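Local structure of ketosynthase (Streptomyces sp. MSC090213JE08, 6KXD) at residues B[24-36]-B[64-76]. The protein probably serves as the chain length factor partner of the ketosynthase in the highly reducing type II polyketide synthase of ishigamide biosynthesis. Sequence-based numbering, arbitrary orientation.
Sequences GWSAVSPYGIGRA and VCTVPGFDIQEQL
The beta hairpin that ends strand 20-29 of this thiolase-fold subunit packs, through its type I turn Ser29 to Gly32, against the loop that follows strand 63-65 and bends through a type II turn, Val67 to Phe70; the CA atoms of Pro30 and Val67 come nearest, 4.2 Å apart. The Pro30 ring meets Cys65 at both its carbonyl and its side chain, CG 3.3 Å from Cys65 O and CB against Cys65 CB. Two weak CA-H...O contacts run in opposite senses between the segments: Pro30 CA to Thr66 O at 3.4 Å (142° at the hydrogen) and Val67 CA to Ser29 O at 3.5 Å. Within the turn, Tyr31 N donates to Ser29 OG, an ST turn that adds to the Gly32 N to Ser29 O bond. Pro68 packs against the turn, its CD 3.3 Å from Pro30 O and its CG against Gly32. Val67 sends CG1 opposite its own backbone N (chi1 -177°), which brings that methyl 3.6 Å from Val28 CG1, the two side chains crossing near a right angle. Ile33 extends its chain (chi2 176°) until CD1 sits at the edge of the Phe70 ring, near its plane and 3.7 Å from CD1 of Phe70; the same methyl meets the amide end of Gln75, 3.4 Å from NE2. With an alanine here, the Phe70 edge and the Gln75 amide would probably both lose their apolar neighbour, and the amide might turn more readily. Around this contact, Val28 bonds through its backbone to Cys233 of strand 229-240, and Glu231 of that strand accepts from Val67 N. Helix 86-99 packs on Val28 and Phe70, while Phe335 of helix 332-344 touches Pro30.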
loop_
_atom_site.group_PDB
_atom_site.type_symbol
_atom_site.label_atom_id
_atom_site.label_comp_id
_atom_site.label_asym_id
_atom_site.label_seq_id
_atom_site.Cartn_x
_atom_site.Cartn_y
_atom_site.Cartn_z
ATOM N N GLY B 24 -20.196 -4.697 11.000
ATOM C CA GLY B 24 -19.877 -3.795 12.051
ATOM C C GLY B 24 -19.044 -2.640 11.517
ATOM O O GLY B 24 -18.433 -2.781 10.472
ATOM N N TRP B 25 -19.039 -1.556 12.267
ATOM C CA TRP B 25 -18.241 -0.418 11.915
ATOM C C TRP B 25 -17.924 0.409 13.128
ATOM O O TRP B 25 -18.546 0.301 14.193
ATOM C CB TRP B 25 -18.919 0.420 10.854
ATOM C CG TRP B 25 -20.217 1.034 11.236
ATOM C CD1 TRP B 25 -21.445 0.439 11.294
ATOM C CD2 TRP B 25 -20.408 2.398 11.625
ATOM N NE1 TRP B 25 -22.393 1.352 11.650
ATOM C CE2 TRP B 25 -21.792 2.557 11.875
ATOM C CE3 TRP B 25 -19.561 3.499 11.754
ATOM C CZ2 TRP B 25 -22.332 3.776 12.275
ATOM C CZ3 TRP B 25 -20.094 4.703 12.163
ATOM C CH2 TRP B 25 -21.465 4.833 12.414
ATOM N N SER B 26 -16.921 1.253 12.922
ATOM C CA SER B 26 -16.469 2.117 13.902
ATOM C C SER B 26 -15.914 3.350 13.220
ATOM O O SER B 26 -15.553 3.301 12.043
ATOM C CB SER B 26 -15.426 1.459 14.751
ATOM O OG SER B 26 -15.217 2.251 15.912
ATOM N N ALA B 27 -15.846 4.420 13.978
ATOM C CA ALA B 27 -15.326 5.651 13.479
ATOM C C ALA B 27 -14.822 6.507 14.626
ATOM O O ALA B 27 -15.376 6.546 15.714
ATOM C CB ALA B 27 -16.359 6.413 12.697
ATOM N N VAL B 28 -13.750 7.219 14.325
ATOM C CA VAL B 28 -13.277 8.261 15.131
ATOM C C VAL B 28 -13.173 9.405 14.143
ATOM O O VAL B 28 -12.559 9.259 13.097
ATOM C CB VAL B 28 -11.906 7.949 15.760
ATOM C CG1 VAL B 28 -11.391 9.134 16.549
ATOM C CG2 VAL B 28 -11.935 6.690 16.613
ATOM N N SER B 29 -13.868 10.477 14.429
ATOM C CA SER B 29 -14.128 11.428 13.396
ATOM C C SER B 29 -14.292 12.821 13.988
ATOM O O SER B 29 -14.293 12.997 15.206
ATOM C CB SER B 29 -15.384 11.009 12.666
ATOM O OG SER B 29 -16.508 11.382 13.444
ATOM N N PRO B 30 -14.447 13.866 13.145
ATOM C CA PRO B 30 -14.689 15.203 13.676
ATOM C C PRO B 30 -15.997 15.322 14.473
ATOM O O PRO B 30 -16.139 16.302 15.157
ATOM C CB PRO B 30 -14.709 16.098 12.429
ATOM C CG PRO B 30 -13.888 15.298 11.422
ATOM C CD PRO B 30 -14.258 13.862 11.686
ATOM N N TYR B 31 -16.860 14.292 14.420
ATOM C CA TYR B 31 -18.035 14.174 15.256
ATOM C C TYR B 31 -17.706 13.692 16.658
ATOM O O TYR B 31 -18.509 13.897 17.529
ATOM C CB TYR B 31 -19.049 13.220 14.649
ATOM C CG TYR B 31 -19.713 13.814 13.438
ATOM C CD1 TYR B 31 -20.186 15.117 13.492
ATOM C CD2 TYR B 31 -19.899 13.098 12.273
ATOM C CE1 TYR B 31 -20.803 15.701 12.406
ATOM C CE2 TYR B 31 -20.534 13.667 11.175
ATOM C CZ TYR B 31 -20.983 14.978 11.246
ATOM O OH TYR B 31 -21.599 15.619 10.203
ATOM N N GLY B 32 -16.545 13.059 16.841
ATOM C CA GLY B 32 -16.153 12.586 18.131
ATOM C C GLY B 32 -15.568 11.206 18.056
ATOM O O GLY B 32 -15.252 10.693 16.987
ATOM N N ILE B 33 -15.417 10.578 19.216
ATOM C CA ILE B 33 -14.896 9.264 19.241
ATOM C C ILE B 33 -16.035 8.258 19.261
ATOM O O ILE B 33 -16.794 8.203 20.199
ATOM C CB ILE B 33 -13.986 9.085 20.456
ATOM C CG1 ILE B 33 -12.879 10.132 20.449
ATOM C CG2 ILE B 33 -13.467 7.657 20.470
ATOM C CD1 ILE B 33 -11.997 10.104 21.652
ATOM N N GLY B 34 -16.072 7.381 18.270
ATOM C CA GLY B 34 -16.924 6.278 18.311
ATOM C C GLY B 34 -17.981 6.377 17.262
ATOM O O GLY B 34 -18.278 7.491 16.795
ATOM N N ARG B 35 -18.494 5.199 16.895
ATOM C CA ARG B 35 -19.565 4.987 15.970
ATOM C C ARG B 35 -20.769 5.847 16.378
ATOM O O ARG B 35 -21.397 6.452 15.524
ATOM C CB ARG B 35 -19.915 3.496 15.943
ATOM C CG ARG B 35 -21.292 3.144 15.412
ATOM C CD ARG B 35 -21.507 1.641 15.283
ATOM N NE ARG B 35 -20.831 0.889 16.333
ATOM C CZ ARG B 35 -21.250 0.762 17.593
ATOM N NH1 ARG B 35 -22.480 1.110 17.945
ATOM N NH2 ARG B 35 -20.414 0.294 18.503
ATOM N N ALA B 36 -21.094 5.861 17.674
ATOM C CA ALA B 36 -22.316 6.551 18.155
ATOM C C ALA B 36 -22.216 8.042 17.839
ATOM O O ALA B 36 -23.172 8.643 17.325
ATOM C CB ALA B 36 -22.511 6.319 19.634
ATOM N N VAL B 64 -10.517 24.020 11.369
ATOM C CA VAL B 64 -10.169 22.604 11.205
ATOM C C VAL B 64 -11.299 21.732 11.756
ATOM O O VAL B 64 -12.016 22.080 12.705
ATOM C CB VAL B 64 -8.822 22.240 11.862
ATOM C CG1 VAL B 64 -7.647 22.995 11.260
ATOM C CG2 VAL B 64 -8.843 22.399 13.369
ATOM N N CYS B 65 -11.407 20.532 11.178
ATOM C CA CYS B 65 -12.317 19.550 11.642
ATOM C C CYS B 65 -11.514 18.418 12.279
ATOM O O CYS B 65 -11.315 17.349 11.681
ATOM C CB CYS B 65 -13.218 19.038 10.528
ATOM S SG CYS B 65 -14.150 20.360 9.712
ATOM N N THR B 66 -11.030 18.688 13.490
ATOM C CA THR B 66 -10.297 17.712 14.250
ATOM C C THR B 66 -11.304 16.859 15.024
ATOM O O THR B 66 -12.481 17.233 15.229
ATOM C CB THR B 66 -9.299 18.379 15.216
ATOM O OG1 THR B 66 -10.002 19.473 15.785
ATOM C CG2 THR B 66 -8.020 18.864 14.566
ATOM N N VAL B 67 -10.812 15.715 15.489
ATOM C CA VAL B 67 -11.555 14.879 16.399
ATOM C C VAL B 67 -11.603 15.605 17.744
ATOM O O VAL B 67 -10.572 15.810 18.331
ATOM C CB VAL B 67 -10.917 13.490 16.569
ATOM C CG1 VAL B 67 -11.753 12.623 17.459
ATOM C CG2 VAL B 67 -10.730 12.787 15.242
ATOM N N PRO B 68 -12.782 15.992 18.253
ATOM C CA PRO B 68 -12.865 16.715 19.521
ATOM C C PRO B 68 -12.549 15.754 20.680
ATOM O O PRO B 68 -12.977 14.584 20.654
ATOM C CB PRO B 68 -14.321 17.151 19.562
ATOM C CG PRO B 68 -15.035 16.007 18.874
ATOM C CD PRO B 68 -14.110 15.661 17.710
ATOM N N GLY B 69 -11.787 16.244 21.652
ATOM C CA GLY B 69 -11.542 15.511 22.889
ATOM C C GLY B 69 -10.626 14.318 22.662
ATOM O O GLY B 69 -10.740 13.311 23.346
ATOM N N PHE B 70 -9.745 14.408 21.662
ATOM C CA PHE B 70 -8.926 13.255 21.315
ATOM C C PHE B 70 -7.517 13.434 21.863
ATOM O O PHE B 70 -6.798 14.259 21.377
ATOM C CB PHE B 70 -8.819 13.023 19.808
ATOM C CG PHE B 70 -8.177 11.700 19.483
ATOM C CD1 PHE B 70 -8.896 10.525 19.595
ATOM C CD2 PHE B 70 -6.853 11.618 19.101
ATOM C CE1 PHE B 70 -8.320 9.299 19.302
ATOM C CE2 PHE B 70 -6.265 10.389 18.829
ATOM C CZ PHE B 70 -6.998 9.231 18.935
ATOM N N ASP B 71 -7.163 12.644 22.881
ATOM C CA ASP B 71 -5.825 12.677 23.418
ATOM C C ASP B 71 -5.305 11.247 23.419
ATOM O O ASP B 71 -5.961 10.356 23.938
ATOM C CB ASP B 71 -5.783 13.276 24.831
ATOM C CG ASP B 71 -4.410 13.176 25.478
ATOM O OD1 ASP B 71 -3.590 14.065 25.229
ATOM O OD2 ASP B 71 -4.130 12.139 26.107
ATOM N N ILE B 72 -4.130 11.058 22.829
ATOM C CA ILE B 72 -3.666 9.750 22.518
ATOM C C ILE B 72 -3.526 8.959 23.816
ATOM O O ILE B 72 -4.007 7.835 23.897
ATOM C CB ILE B 72 -2.370 9.827 21.712
ATOM C CG1 ILE B 72 -2.675 10.408 20.321
ATOM C CG2 ILE B 72 -1.659 8.490 21.671
ATOM C CD1 ILE B 72 -1.425 10.688 19.507
ATOM N N GLN B 73 -2.899 9.574 24.813
ATOM C CA GLN B 73 -2.542 8.809 26.028
ATOM C C GLN B 73 -3.794 8.560 26.867
ATOM O O GLN B 73 -3.914 7.511 27.491
ATOM C CB GLN B 73 -1.393 9.514 26.749
ATOM C CG GLN B 73 -0.065 9.346 26.015
ATOM C CD GLN B 73 1.133 9.503 26.920
ATOM O OE1 GLN B 73 1.246 10.517 27.606
ATOM N NE2 GLN B 73 2.045 8.521 26.904
ATOM N N GLU B 74 -4.744 9.499 26.828
ATOM C CA GLU B 74 -6.015 9.375 27.489
ATOM C C GLU B 74 -6.793 8.196 26.905
ATOM O O GLU B 74 -7.409 7.431 27.634
ATOM C CB GLU B 74 -6.821 10.665 27.333
ATOM C CG GLU B 74 -8.123 10.655 28.091
ATOM C CD GLU B 74 -8.887 11.966 28.041
ATOM O OE1 GLU B 74 -9.916 12.061 28.728
ATOM O OE2 GLU B 74 -8.451 12.880 27.312
ATOM N N GLN B 75 -6.780 8.077 25.575
ATOM C CA GLN B 75 -7.466 7.005 24.897
ATOM C C GLN B 75 -6.725 5.671 25.017
ATOM O O GLN B 75 -7.395 4.656 25.171
ATOM C CB GLN B 75 -7.679 7.395 23.427
ATOM C CG GLN B 75 -8.669 8.550 23.306
ATOM C CD GLN B 75 -10.044 8.135 23.777
ATOM O OE1 GLN B 75 -10.530 7.054 23.450
ATOM N NE2 GLN B 75 -10.679 8.984 24.567
ATOM N N LEU B 76 -5.391 5.661 24.903
ATOM C CA LEU B 76 -4.690 4.414 24.685
ATOM C C LEU B 76 -3.794 4.056 25.866
ATOM O O LEU B 76 -3.203 3.012 25.846
ATOM C CB LEU B 76 -3.861 4.529 23.412
ATOM C CG LEU B 76 -4.721 4.615 22.158
ATOM C CD1 LEU B 76 -3.831 4.880 20.952
ATOM C CD2 LEU B 76 -5.485 3.314 21.989
#